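Local coordinates for heterokaryon incompatibility protein s (Podospora anserina, PDB 2WVQ), which forms, as the full-length protein, the [het-s] prion and, on meeting het-S from an incompatible strain, triggers the lethal reaction that blocks viable heterokaryons after cell fusion, at residues Q46-I51 and I163-A168; A52-S57 and D135-R140; S97-S102 and T150-Y155; I203-A208 and A218-I223. The protein carries 2 engineered substitutions. All coordinates share one frame; numbering follows the deposited sequence.

Contact 1 of 4, residues Q46-I51 and I163-A168; sequences QLRLDI and IVDQVA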
loop_
_atom_site.group_PDB
_atom_site.type_symbol
_atom_site.label_atom_id
_atom_site.label_comp_id
_atom_site.label_asym_id
_atom_site.label_seq_id
_atom_site.Cartn_x
_atom_site.Cartn_y
_atom_site.Cartn_z
ATOM N N GLN A 46 -10.852 13.989 -8.427
ATOM C CA GLN A 46 -10.772 14.916 -7.300
ATOM C C GLN A 46 -11.994 14.758 -6.378
ATOM O O GLN A 46 -11.809 14.622 -5.171
ATOM C CB GLN A 46 -10.622 16.365 -7.770
ATOM C CG GLN A 46 -10.565 17.405 -6.632
ATOM C CD GLN A 46 -9.371 17.209 -5.721
ATOM O OE1 GLN A 46 -8.235 17.370 -6.149
ATOM N NE2 GLN A 46 -9.624 16.842 -4.456
ATOM N N LEU A 47 -13.199 14.708 -6.943
ATOM C CA LEU A 47 -14.414 14.449 -6.139
ATOM C C LEU A 47 -14.381 13.093 -5.392
ATOM O O LEU A 47 -14.886 13.012 -4.273
ATOM C CB LEU A 47 -15.704 14.622 -6.969
ATOM C CG LEU A 47 -16.017 16.052 -7.473
ATOM C CD1 LEU A 47 -17.131 16.082 -8.479
ATOM C CD2 LEU A 47 -16.300 17.038 -6.342
ATOM N N ARG A 48 -13.824 12.038 -6.015
ATOM C CA ARG A 48 -13.651 10.720 -5.375
ATOM C C ARG A 48 -12.748 10.818 -4.128
ATOM O O ARG A 48 -13.056 10.226 -3.079
ATOM C CB ARG A 48 -13.038 9.679 -6.329
ATOM C CG ARG A 48 -13.721 9.427 -7.624
ATOM C CD ARG A 48 -14.736 8.295 -7.542
ATOM N NE ARG A 48 -14.141 6.988 -7.243
ATOM C CZ ARG A 48 -14.856 5.878 -7.026
ATOM N NH1 ARG A 48 -16.190 5.924 -7.070
ATOM N NH2 ARG A 48 -14.244 4.722 -6.764
ATOM N N LEU A 49 -11.648 11.565 -4.246
ATOM C CA LEU A 49 -10.785 11.920 -3.106
ATOM C C LEU A 49 -11.497 12.739 -1.985
ATOM O O LEU A 49 -11.325 12.448 -0.786
ATOM C CB LEU A 49 -9.555 12.684 -3.601
ATOM C CG LEU A 49 -8.079 12.268 -3.456
ATOM C CD1 LEU A 49 -7.746 10.754 -3.253
ATOM C CD2 LEU A 49 -7.260 12.870 -4.595
ATOM N N ASP A 50 -12.266 13.756 -2.373
ATOM C CA ASP A 50 -13.004 14.593 -1.405
ATOM C C ASP A 50 -14.042 13.755 -0.653
ATOM O O ASP A 50 -14.288 13.990 0.527
ATOM C CB ASP A 50 -13.721 15.779 -2.086
ATOM C CG ASP A 50 -12.769 16.716 -2.884
ATOM O OD1 ASP A 50 -13.284 17.398 -3.797
ATOM O OD2 ASP A 50 -11.545 16.819 -2.604
ATOM N N ILE A 51 -14.670 12.814 -1.353
ATOM C CA ILE A 51 -15.639 11.895 -0.757
ATOM C C ILE A 51 -15.016 10.912 0.224
ATOM O O ILE A 51 -15.608 10.671 1.290
ATOM C CB ILE A 51 -16.519 11.193 -1.811
ATOM C CG1 ILE A 51 -17.475 12.206 -2.440
ATOM C CG2 ILE A 51 -17.322 10.039 -1.211
ATOM C CD1 ILE A 51 -18.007 11.729 -3.766
ATOM N N ILE A 163 -5.229 4.906 -3.218
ATOM C CA ILE A 163 -5.650 5.712 -2.057
ATOM C C ILE A 163 -7.153 5.597 -1.791
ATOM O O ILE A 163 -7.560 5.347 -0.661
ATOM C CB ILE A 163 -5.275 7.213 -2.187
ATOM C CG1 ILE A 163 -3.751 7.376 -2.160
ATOM C CG2 ILE A 163 -6.001 8.067 -1.057
ATOM C CD1 ILE A 163 -3.293 8.776 -2.123
ATOM N N VAL A 164 -7.957 5.814 -2.828
ATOM C CA VAL A 164 -9.397 5.874 -2.676
ATOM C C VAL A 164 -9.946 4.544 -2.176
ATOM O O VAL A 164 -10.696 4.524 -1.177
ATOM C CB VAL A 164 -10.103 6.353 -3.990
ATOM C CG1 VAL A 164 -11.537 5.948 -4.000
ATOM C CG2 VAL A 164 -9.960 7.894 -4.139
ATOM N N ASP A 165 -9.539 3.456 -2.834
ATOM C CA ASP A 165 -9.948 2.094 -2.526
ATOM C C ASP A 165 -9.495 1.601 -1.156
ATOM O O ASP A 165 -10.281 1.010 -0.415
ATOM C CB ASP A 165 -9.459 1.095 -3.607
ATOM C CG ASP A 165 -10.105 1.330 -4.989
ATOM O OD1 ASP A 165 -9.704 0.640 -5.964
ATOM O OD2 ASP A 165 -11.006 2.204 -5.112
ATOM N N GLN A 166 -8.230 1.818 -0.820
ATOM C CA GLN A 166 -7.736 1.453 0.507
ATOM C C GLN A 166 -8.343 2.308 1.636
ATOM O O GLN A 166 -8.614 1.779 2.713
ATOM C CB GLN A 166 -6.215 1.493 0.547
ATOM C CG GLN A 166 -5.565 0.415 -0.320
ATOM C CD GLN A 166 -4.342 -0.195 0.328
ATOM O OE1 GLN A 166 -3.292 -0.330 -0.314
ATOM N NE2 GLN A 166 -4.473 -0.608 1.602
ATOM N N VAL A 167 -8.558 3.605 1.403
ATOM C CA VAL A 167 -9.222 4.452 2.442
ATOM C C VAL A 167 -10.651 3.973 2.710
ATOM O O VAL A 167 -11.043 3.898 3.872
ATOM C CB VAL A 167 -9.087 6.010 2.228
ATOM C CG1 VAL A 167 -9.958 6.831 3.232
ATOM C CG2 VAL A 167 -7.597 6.475 2.385
ATOM N N ALA A 168 -11.390 3.601 1.664
ATOM C CA ALA A 168 -12.762 3.083 1.776
ATOM C C ALA A 168 -12.788 1.807 2.602
ATOM O O ALA A 168 -13.610 1.674 3.515
ATOM C CB ALA A 168 -13.402 2.838 0.377
#

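Contact 2 of 4, residues A52-S57 and D135-R140; sequences AKARLS and DLVSRR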
loop_
_atom_site.group_PDB
_atom_site.type_symbol
_atom_site.label_atom_id
_atom_site.label_comp_id
_atom_site.label_asym_id
_atom_site.label_seq_id
_atom_site.Cartn_x
_atom_site.Cartn_y
_atom_site.Cartn_z
ATOM N N ALA A 52 -13.845 10.357 -0.104
ATOM C CA ALA A 52 -13.116 9.483 0.836
ATOM C C ALA A 52 -12.730 10.256 2.095
ATOM O O ALA A 52 -12.809 9.719 3.236
ATOM C CB ALA A 52 -11.868 8.854 0.187
ATOM N N LYS A 53 -12.308 11.504 1.901
ATOM C CA LYS A 53 -11.985 12.387 3.019
ATOM C C LYS A 53 -13.257 12.694 3.837
ATOM O O LYS A 53 -13.214 12.728 5.059
ATOM C CB LYS A 53 -11.339 13.675 2.519
ATOM C CG LYS A 53 -10.957 14.661 3.605
ATOM C CD LYS A 53 -10.596 16.051 3.018
ATOM C CE LYS A 53 -9.572 16.733 3.941
ATOM N NZ LYS A 53 -9.351 18.144 3.584
ATOM N N ALA A 54 -14.379 12.912 3.155
ATOM C CA ALA A 54 -15.657 13.219 3.855
ATOM C C ALA A 54 -16.116 12.012 4.683
ATOM O O ALA A 54 -16.670 12.152 5.780
ATOM C CB ALA A 54 -16.765 13.618 2.833
ATOM N N ARG A 55 -15.877 10.822 4.152
ATOM C CA ARG A 55 -16.359 9.621 4.800
ATOM C C ARG A 55 -15.519 9.254 6.030
ATOM O O ARG A 55 -16.071 8.788 7.072
ATOM C CB ARG A 55 -16.453 8.475 3.818
ATOM C CG ARG A 55 -17.237 7.308 4.395
ATOM C CD ARG A 55 -16.864 6.036 3.740
ATOM N NE ARG A 55 -17.243 4.857 4.509
ATOM C CZ ARG A 55 -16.846 3.628 4.198
ATOM N NH1 ARG A 55 -16.057 3.427 3.134
ATOM N NH2 ARG A 55 -17.212 2.604 4.948
ATOM N N LEU A 56 -14.206 9.481 5.913
ATOM C CA LEU A 56 -13.262 9.331 7.019
ATOM C C LEU A 56 -13.619 10.356 8.124
ATOM O O LEU A 56 -13.753 10.008 9.323
ATOM C CB LEU A 56 -11.799 9.525 6.539
ATOM C CG LEU A 56 -10.634 9.494 7.566
ATOM C CD1 LEU A 56 -10.512 8.189 8.286
ATOM C CD2 LEU A 56 -9.240 9.887 6.979
ATOM N N SER A 57 -13.802 11.604 7.736
ATOM C CA SER A 57 -14.195 12.561 8.755
ATOM C C SER A 57 -15.584 12.285 9.399
ATOM O O SER A 57 -15.736 12.548 10.581
ATOM C CB SER A 57 -14.017 13.998 8.303
ATOM O OG SER A 57 -15.157 14.501 7.686
ATOM N N ASP A 135 -15.579 22.009 2.694
ATOM C CA ASP A 135 -16.090 22.859 3.767
ATOM C C ASP A 135 -16.676 22.042 4.899
ATOM O O ASP A 135 -16.437 22.361 6.062
ATOM C CB ASP A 135 -17.144 23.837 3.234
ATOM C CG ASP A 135 -16.541 25.017 2.493
ATOM O OD1 ASP A 135 -17.310 25.809 1.924
ATOM O OD2 ASP A 135 -15.306 25.175 2.492
ATOM N N LEU A 136 -17.467 21.034 4.545
ATOM C CA LEU A 136 -18.107 20.100 5.464
ATOM C C LEU A 136 -17.105 19.404 6.399
ATOM O O LEU A 136 -17.353 19.266 7.600
ATOM C CB LEU A 136 -18.885 19.095 4.614
ATOM C CG LEU A 136 -19.188 17.600 4.702
ATOM C CD1 LEU A 136 -19.891 17.255 3.427
ATOM C CD2 LEU A 136 -18.058 16.635 4.942
ATOM N N VAL A 137 -15.968 18.968 5.853
ATOM C CA VAL A 137 -14.912 18.470 6.727
ATOM C C VAL A 137 -14.192 19.513 7.522
ATOM O O VAL A 137 -13.883 19.258 8.678
ATOM C CB VAL A 137 -14.016 17.335 6.138
ATOM C CG1 VAL A 137 -14.461 16.849 4.761
ATOM C CG2 VAL A 137 -12.502 17.510 6.388
ATOM N N SER A 138 -13.984 20.709 6.951
ATOM C CA SER A 138 -13.288 21.787 7.678
ATOM C C SER A 138 -14.040 22.115 8.945
ATOM O O SER A 138 -13.432 22.314 9.970
ATOM C CB SER A 138 -13.116 23.065 6.844
ATOM O OG SER A 138 -12.123 22.869 5.839
ATOM N N ARG A 139 -15.366 22.110 8.845
ATOM C CA ARG A 139 -16.283 22.421 9.948
ATOM C C ARG A 139 -16.162 21.443 11.108
ATOM O O ARG A 139 -16.418 21.789 12.240
ATOM C CB ARG A 139 -17.721 22.388 9.435
ATOM C CG ARG A 139 -18.139 23.605 8.654
ATOM C CD ARG A 139 -19.644 23.620 8.421
ATOM N NE ARG A 139 -19.955 24.641 7.429
ATOM C CZ ARG A 139 -20.223 24.387 6.152
ATOM N NH1 ARG A 139 -20.274 23.135 5.702
ATOM N NH2 ARG A 139 -20.446 25.392 5.328
ATOM N N ARG A 140 -15.782 20.204 10.801
ATOM C CA ARG A 140 -15.738 19.133 11.801
ATOM C C ARG A 140 -14.396 18.952 12.466
ATOM O O ARG A 140 -14.315 18.378 13.548
ATOM C CB ARG A 140 -16.081 17.799 11.153
ATOM C CG ARG A 140 -17.503 17.604 10.793
ATOM C CD ARG A 140 -17.570 16.293 10.107
ATOM N NE ARG A 140 -18.937 15.949 9.810
ATOM C CZ ARG A 140 -19.322 15.149 8.828
ATOM N NH1 ARG A 140 -18.426 14.613 7.984
ATOM N NH2 ARG A 140 -20.604 14.920 8.676
#

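Contact 3 of 4, residues S97-S102 and T150-Y155; sequences SAQKTS and TAWALY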
loop_
_atom_site.group_PDB
_atom_site.type_symbol
_atom_site.label_atom_id
_atom_site.label_comp_id
_atom_site.label_asym_id
_atom_site.label_seq_id
_atom_site.Cartn_x
_atom_site.Cartn_y
_atom_site.Cartn_z
ATOM N N SER A 97 3.845 6.228 1.574
ATOM C CA SER A 97 4.131 5.493 0.336
ATOM C C SER A 97 3.826 6.231 -0.970
ATOM O O SER A 97 4.651 6.207 -1.910
ATOM C CB SER A 97 3.377 4.143 0.351
ATOM O OG SER A 97 3.773 3.381 1.476
ATOM N N ALA A 98 2.634 6.819 -1.072
ATOM C CA ALA A 98 2.210 7.557 -2.264
ATOM C C ALA A 98 3.155 8.731 -2.574
ATOM O O ALA A 98 3.509 8.949 -3.756
ATOM C CB ALA A 98 0.757 8.050 -2.107
ATOM N N GLN A 99 3.578 9.432 -1.515
ATOM C CA GLN A 99 4.520 10.547 -1.651
ATOM C C GLN A 99 5.912 10.133 -2.102
ATOM O O GLN A 99 6.518 10.869 -2.867
ATOM C CB GLN A 99 4.594 11.463 -0.405
ATOM C CG GLN A 99 5.563 12.663 -0.607
ATOM C CD GLN A 99 5.218 13.921 0.181
ATOM O OE1 GLN A 99 4.457 13.884 1.144
ATOM N NE2 GLN A 99 5.801 15.043 -0.223
ATOM N N LYS A 100 6.413 8.968 -1.662
ATOM C CA LYS A 100 7.686 8.434 -2.185
ATOM C C LYS A 100 7.538 8.054 -3.642
ATOM O O LYS A 100 8.440 8.315 -4.441
ATOM C CB LYS A 100 8.163 7.210 -1.403
ATOM C CG LYS A 100 8.535 7.508 0.015
ATOM C CD LYS A 100 8.916 6.250 0.717
ATOM C CE LYS A 100 9.425 6.537 2.107
ATOM N NZ LYS A 100 10.689 7.352 2.103
ATOM N N THR A 101 6.414 7.436 -4.000
ATOM C CA THR A 101 6.104 7.163 -5.412
ATOM C C THR A 101 6.058 8.442 -6.267
ATOM O O THR A 101 6.694 8.526 -7.353
ATOM C CB THR A 101 4.842 6.264 -5.543
ATOM O OG1 THR A 101 5.108 5.048 -4.853
ATOM C CG2 THR A 101 4.526 5.921 -6.981
ATOM N N SER A 102 5.345 9.452 -5.768
ATOM C CA SER A 102 5.262 10.755 -6.428
ATOM C C SER A 102 6.653 11.413 -6.587
ATOM O O SER A 102 6.963 11.935 -7.643
ATOM C CB SER A 102 4.310 11.669 -5.666
ATOM O OG SER A 102 4.379 12.994 -6.133
ATOM N N THR A 150 4.782 19.596 2.754
ATOM C CA THR A 150 5.014 19.778 1.303
ATOM C C THR A 150 3.839 19.209 0.480
ATOM O O THR A 150 3.445 18.052 0.691
ATOM C CB THR A 150 6.354 19.102 0.827
ATOM O OG1 THR A 150 6.309 17.679 1.066
ATOM C CG2 THR A 150 7.588 19.717 1.539
ATOM N N ALA A 151 3.281 20.026 -0.418
ATOM C CA ALA A 151 2.243 19.597 -1.369
ATOM C C ALA A 151 2.864 18.643 -2.379
ATOM O O ALA A 151 4.022 18.805 -2.755
ATOM C CB ALA A 151 1.607 20.796 -2.076
ATOM N N TRP A 152 2.112 17.628 -2.785
ATOM C CA TRP A 152 2.654 16.602 -3.648
ATOM C C TRP A 152 1.562 16.074 -4.586
ATOM O O TRP A 152 0.383 16.106 -4.267
ATOM C CB TRP A 152 3.313 15.498 -2.801
ATOM C CG TRP A 152 2.313 14.810 -1.932
ATOM C CD1 TRP A 152 1.859 15.226 -0.717
ATOM C CD2 TRP A 152 1.615 13.605 -2.235
ATOM N NE1 TRP A 152 0.915 14.343 -0.242
ATOM C CE2 TRP A 152 0.762 13.330 -1.147
ATOM C CE3 TRP A 152 1.644 12.713 -3.313
ATOM C CZ2 TRP A 152 -0.070 12.224 -1.119
ATOM C CZ3 TRP A 152 0.822 11.630 -3.282
ATOM C CH2 TRP A 152 -0.027 11.386 -2.199
ATOM N N ALA A 153 1.953 15.601 -5.757
ATOM C CA ALA A 153 0.981 15.200 -6.769
ATOM C C ALA A 153 0.878 13.701 -6.945
ATOM O O ALA A 153 1.864 12.985 -6.842
ATOM C CB ALA A 153 1.317 15.869 -8.128
ATOM N N LEU A 154 -0.321 13.242 -7.239
ATOM C CA LEU A 154 -0.549 11.916 -7.797
ATOM C C LEU A 154 -0.456 12.006 -9.324
ATOM O O LEU A 154 -1.264 12.689 -9.957
ATOM C CB LEU A 154 -1.935 11.408 -7.426
ATOM C CG LEU A 154 -2.188 11.179 -5.932
ATOM C CD1 LEU A 154 -3.651 10.879 -5.644
ATOM C CD2 LEU A 154 -1.310 10.035 -5.478
ATOM N N TYR A 155 0.506 11.296 -9.908
ATOM C CA TYR A 155 0.816 11.451 -11.338
ATOM C C TYR A 155 0.226 10.336 -12.219
ATOM O O TYR A 155 0.281 10.411 -13.466
ATOM C CB TYR A 155 2.353 11.568 -11.545
ATOM C CG TYR A 155 3.006 12.798 -10.966
ATOM C CD1 TYR A 155 3.837 12.708 -9.841
ATOM C CD2 TYR A 155 2.841 14.048 -11.563
ATOM C CE1 TYR A 155 4.477 13.847 -9.322
ATOM C CE2 TYR A 155 3.464 15.179 -11.046
ATOM C CZ TYR A 155 4.266 15.063 -9.912
ATOM O OH TYR A 155 4.891 16.177 -9.392
HETATM O O HOH W 1 3.449 15.985 2.764
#

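Contact 4 of 4, residues I203-A208 and A218-I223; sequences ILKDAA and AAAQKI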
loop_
_atom_site.group_PDB
_atom_site.type_symbol
_atom_site.label_atom_id
_atom_site.label_comp_id
_atom_site.label_asym_id
_atom_site.label_seq_id
_atom_site.Cartn_x
_atom_site.Cartn_y
_atom_site.Cartn_z
ATOM N N ILE A 203 -24.393 13.395 -9.295
ATOM C CA ILE A 203 -22.922 13.387 -9.271
ATOM C C ILE A 203 -22.356 12.765 -7.980
ATOM O O ILE A 203 -21.419 11.948 -8.022
ATOM C CB ILE A 203 -22.333 14.823 -9.528
ATOM C CG1 ILE A 203 -22.511 15.206 -11.005
ATOM C CG2 ILE A 203 -20.822 14.909 -9.087
ATOM C CD1 ILE A 203 -22.058 16.614 -11.344
ATOM N N LEU A 204 -22.922 13.147 -6.837
ATOM C CA LEU A 204 -22.532 12.550 -5.538
ATOM C C LEU A 204 -22.929 11.064 -5.445
ATOM O O LEU A 204 -22.124 10.244 -5.055
ATOM C CB LEU A 204 -23.156 13.329 -4.362
ATOM C CG LEU A 204 -22.755 14.776 -4.094
ATOM C CD1 LEU A 204 -23.632 15.291 -2.948
ATOM C CD2 LEU A 204 -21.244 14.891 -3.721
ATOM N N LYS A 205 -24.180 10.752 -5.780
ATOM C CA LYS A 205 -24.672 9.368 -5.922
ATOM C C LYS A 205 -23.679 8.505 -6.742
ATOM O O LYS A 205 -23.255 7.440 -6.279
ATOM C CB LYS A 205 -26.068 9.357 -6.559
ATOM C CG LYS A 205 -26.806 8.036 -6.446
ATOM C CD LYS A 205 -27.898 7.920 -7.488
ATOM C CE LYS A 205 -28.447 6.488 -7.558
ATOM N NZ LYS A 205 -29.454 6.280 -8.651
ATOM N N ASP A 206 -23.292 8.989 -7.930
ATOM C CA ASP A 206 -22.365 8.269 -8.803
ATOM C C ASP A 206 -20.940 8.190 -8.246
ATOM O O ASP A 206 -20.380 7.099 -8.180
ATOM C CB ASP A 206 -22.328 8.892 -10.200
ATOM C CG ASP A 206 -23.598 8.636 -11.003
ATOM O OD1 ASP A 206 -24.379 7.713 -10.670
ATOM O OD2 ASP A 206 -23.813 9.374 -11.987
ATOM N N ALA A 207 -20.362 9.334 -7.869
ATOM C CA ALA A 207 -18.962 9.386 -7.383
ATOM C C ALA A 207 -18.744 8.658 -6.060
ATOM O O ALA A 207 -17.679 8.095 -5.856
ATOM C CB ALA A 207 -18.451 10.838 -7.295
ATOM N N ALA A 208 -19.765 8.650 -5.183
ATOM C CA ALA A 208 -19.690 7.907 -3.925
ATOM C C ALA A 208 -19.723 6.392 -4.138
ATOM O O ALA A 208 -19.388 5.631 -3.234
ATOM C CB ALA A 208 -20.764 8.354 -2.925
ATOM N N ALA A 218 -27.962 8.528 0.583
ATOM C CA ALA A 218 -28.513 9.828 0.940
ATOM C C ALA A 218 -28.883 10.654 -0.289
ATOM O O ALA A 218 -29.958 11.221 -0.341
ATOM C CB ALA A 218 -27.544 10.587 1.851
ATOM N N ALA A 219 -27.961 10.737 -1.258
ATOM C CA ALA A 219 -28.234 11.311 -2.587
ATOM C C ALA A 219 -29.388 10.631 -3.350
ATOM O O ALA A 219 -30.253 11.320 -3.887
ATOM C CB ALA A 219 -26.964 11.300 -3.432
ATOM N N ALA A 220 -29.393 9.295 -3.389
ATOM C CA ALA A 220 -30.445 8.519 -4.029
ATOM C C ALA A 220 -31.809 8.798 -3.396
ATOM O O ALA A 220 -32.801 9.008 -4.115
ATOM C CB ALA A 220 -30.122 7.026 -3.987
ATOM N N GLN A 221 -31.855 8.816 -2.062
ATOM C CA GLN A 221 -33.092 9.097 -1.328
ATOM C C GLN A 221 -33.612 10.497 -1.655
ATOM O O GLN A 221 -34.821 10.716 -1.687
ATOM C CB GLN A 221 -32.875 8.962 0.195
ATOM C CG GLN A 221 -33.067 7.540 0.792
ATOM C CD GLN A 221 -32.250 7.310 2.106
ATOM O OE1 GLN A 221 -31.347 8.096 2.481
ATOM N NE2 GLN A 221 -32.565 6.211 2.789
ATOM N N LYS A 222 -32.702 11.440 -1.905
ATOM C CA LYS A 222 -33.091 12.828 -2.148
ATOM C C LYS A 222 -33.585 13.080 -3.576
ATOM O O LYS A 222 -34.559 13.818 -3.783
ATOM C CB LYS A 222 -31.965 13.793 -1.768
ATOM C CG LYS A 222 -32.414 15.239 -1.716
ATOM C CD LYS A 222 -31.419 16.113 -0.899
ATOM C CE LYS A 222 -32.017 17.564 -0.934
ATOM N NZ LYS A 222 -31.522 18.379 0.240
ATOM N N ILE A 223 -32.927 12.470 -4.559
ATOM C CA ILE A 223 -33.328 12.654 -5.966
ATOM C C ILE A 223 -34.610 11.912 -6.326
ATOM O O ILE A 223 -35.317 12.314 -7.250
ATOM C CB ILE A 223 -32.176 12.357 -6.987
ATOM C CG1 ILE A 223 -31.427 11.054 -6.650
ATOM C CG2 ILE A 223 -31.194 13.514 -7.005
ATOM C CD1 ILE A 223 -30.096 10.861 -7.396
#

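Contact 1 of 4, residues Q46-I51 and I163-A168
The guanidinium of Arg48 is the flat group facing helix 157-176: OD2 of Asp165 stands at its edge, near its plane, while CG1 of Val164 approaches obliquely. Arg48 NH2 and Asp165 OD2 are 4.4 Å apart, beyond salt-bridge range, and NH2 is 4.1 Å from Val164 CG1. The Arg48 chain reaches this place by bending at chi2 (-92°) and chi3, and crosses the valine at about a right angle. Its firmer polar partner lies elsewhere, in the carbonyl oxygen of Gly209, bonded to NH1. The apolar half of the contact is built on one methyl: CD1 of Leu49 rests 3.7 Å from CG2 of Val164 and 3.9 Å from CG2 of Ile163. In Val164, CG1 faces the guanidinium end, while CG2 meets Leu49 and also lies by the Arg48 backbone oxygen. The axes of the two segments, 9.8 Å apart at closest approach, run nearly parallel at 21°, and the pair lies deep in the helical N-terminal globular domain, with Ile163 also touching Phe95 of helix 79-108. Chemically this is a buried apolar seam with a charged margin, where Asp165 could at most add a modest, long-range attraction to an arginine already anchored by backbone oxygen.

Contact 2 of 4, residues A52-S57 and D135-R140
Val137 and Ser57 meet where helix 124-140 packs along helix 42-62, with CB of Val137 3.4 Å from OG of Ser57. The valine's first torsion is unusual: at chi1 -4° CG1 nearly eclipses the backbone N. Its two methyls part company, CG1 lying 3.9 Å from CA of Ala54 and CG2 meeting CE of Lys53 at 3.9 Å. Lys53 starts with CG anti to the backbone N and stays extended, so that its methylenes pass across Val137 at about a right angle while NZ forms a salt bridge with Glu30. Leu136 brings CD2 to 3.9 Å from CB of Ala54. Arg140 is likewise extended from CG to NE; this reach carries NH1 to OG of Ser57, which accepts a hydrogen bond of 3.3 Å at 155°. The serine oxygen lies almost in the guanidinium plane, and the other terminal nitrogen, NH2, forms a salt bridge with Glu191. The axes of the two segments diverge by 28°, a near-parallel pairing inside the globular domain. Methylene and methyl contacts fill the interface, the two cationic ends find counter-ions beyond it, and the long serine bond, with the Glu191 salt bridge, is consistent with a guanidinium held in orientation.

Contact 3 of 4, residues S97-S102 and T150-Y155
Gln99 reaches from helix 79-108 over Trp152 and on to Thr150, in the conformer described, one of two modelled; its path and tip bonds hold for that one. Its CB stands 4.3 Å from the centroid of the indole five-membered ring, 16° off the normal, a CH-pi contact over the face. With CG anti to the backbone N, the extended chain keeps to that face, CD lying 3.7 Å from Trp152 CG and the amide only slightly tilted from the indole. At the tip OE1 rests 3.5 Å from Trp152 CD1 and accepts a hydrogen bond from a water that also donates to Thr150 O, while NE2 donates to Thr150 OG1 (3.0 Å, 150°). Elsewhere on the ring, Ala98 CB comes to 3.4 Å from Trp152 CH2. Ser102 OG donates to Ala153 O across 2.6 Å, in the carbonyl plane and on a lone pair. Tyr155 brings CE1 to 3.3 Å from Ser102 OG, and its ring also stacks with that of Tyr105. The axes of the two segments cross at 88°. Strand 152-154 pairs with strand 32-34 in a small two-stranded parallel sheet, the sole sheet of this mainly helical HeLo-type domain.

Contact 4 of 4, residues I203-A208 and A218-I223
Ala219 opens the contact from helix 213-224, its CB pressing on the backbone and the root of Lys205: 3.7 Å from Lys205 N and 3.8 Å from Lys205 CB. The same methyl lies a looser 4.4 Å from CB of Leu204, whose side chain also packs on Leu129 and Leu133 of helix 124-140. The lack of a longer side chain at Ala219 goes with a close backbone approach, its CA being 5.3 Å from that of Lys205. Next comes Ala220, whose CB meets the aliphatic CE of Lys205 at 4.0 Å; the lysine gets there with CG anti to its own N (chi1 -166°) and the rest of the chain extended. These contacts belong to a helical hairpin: helix 198-207 turns through a short loop into helix 213-224, and the segment axes run antiparallel at 146°, 8.6 Å apart at their closest. Ser216 OG, hydrogen-bonded to Lys205 O, links the two helices near the turn. One turn on from Ala219 stands Ile223, its CG1 between the backbone N and the carbonyl carbon (chi1 46°). Its side chain and that of Lys205 cross at a slant, bringing Ile223 CD1 to 3.7 Å from Lys205 CD.

Contacts 1 and 2 form the core, their centres 6 and 7 Å from the centre of the chain, and share helix 42-62, which pairs near-parallel with helix 157-176 in one and helix 124-140 in the other; Arg55 NH1 to Ala168 O bridges them weakly. Contacts 3 and 4 lie farther out, 16 and 17 Å from that centre and on opposite sides of it. Contacts 1 and 4 are mainly apolar across their segments, contact 2 adds one arginine-serine bond, and contact 3, with its strand and bridging water, is the most polar. Contact 3 reaches the second subunit through Lys100 and Thr101, contact 1 through Gln166. Ile163 touches Trp152 and Leu154; Ile51 packs on Ala207 of contact 4.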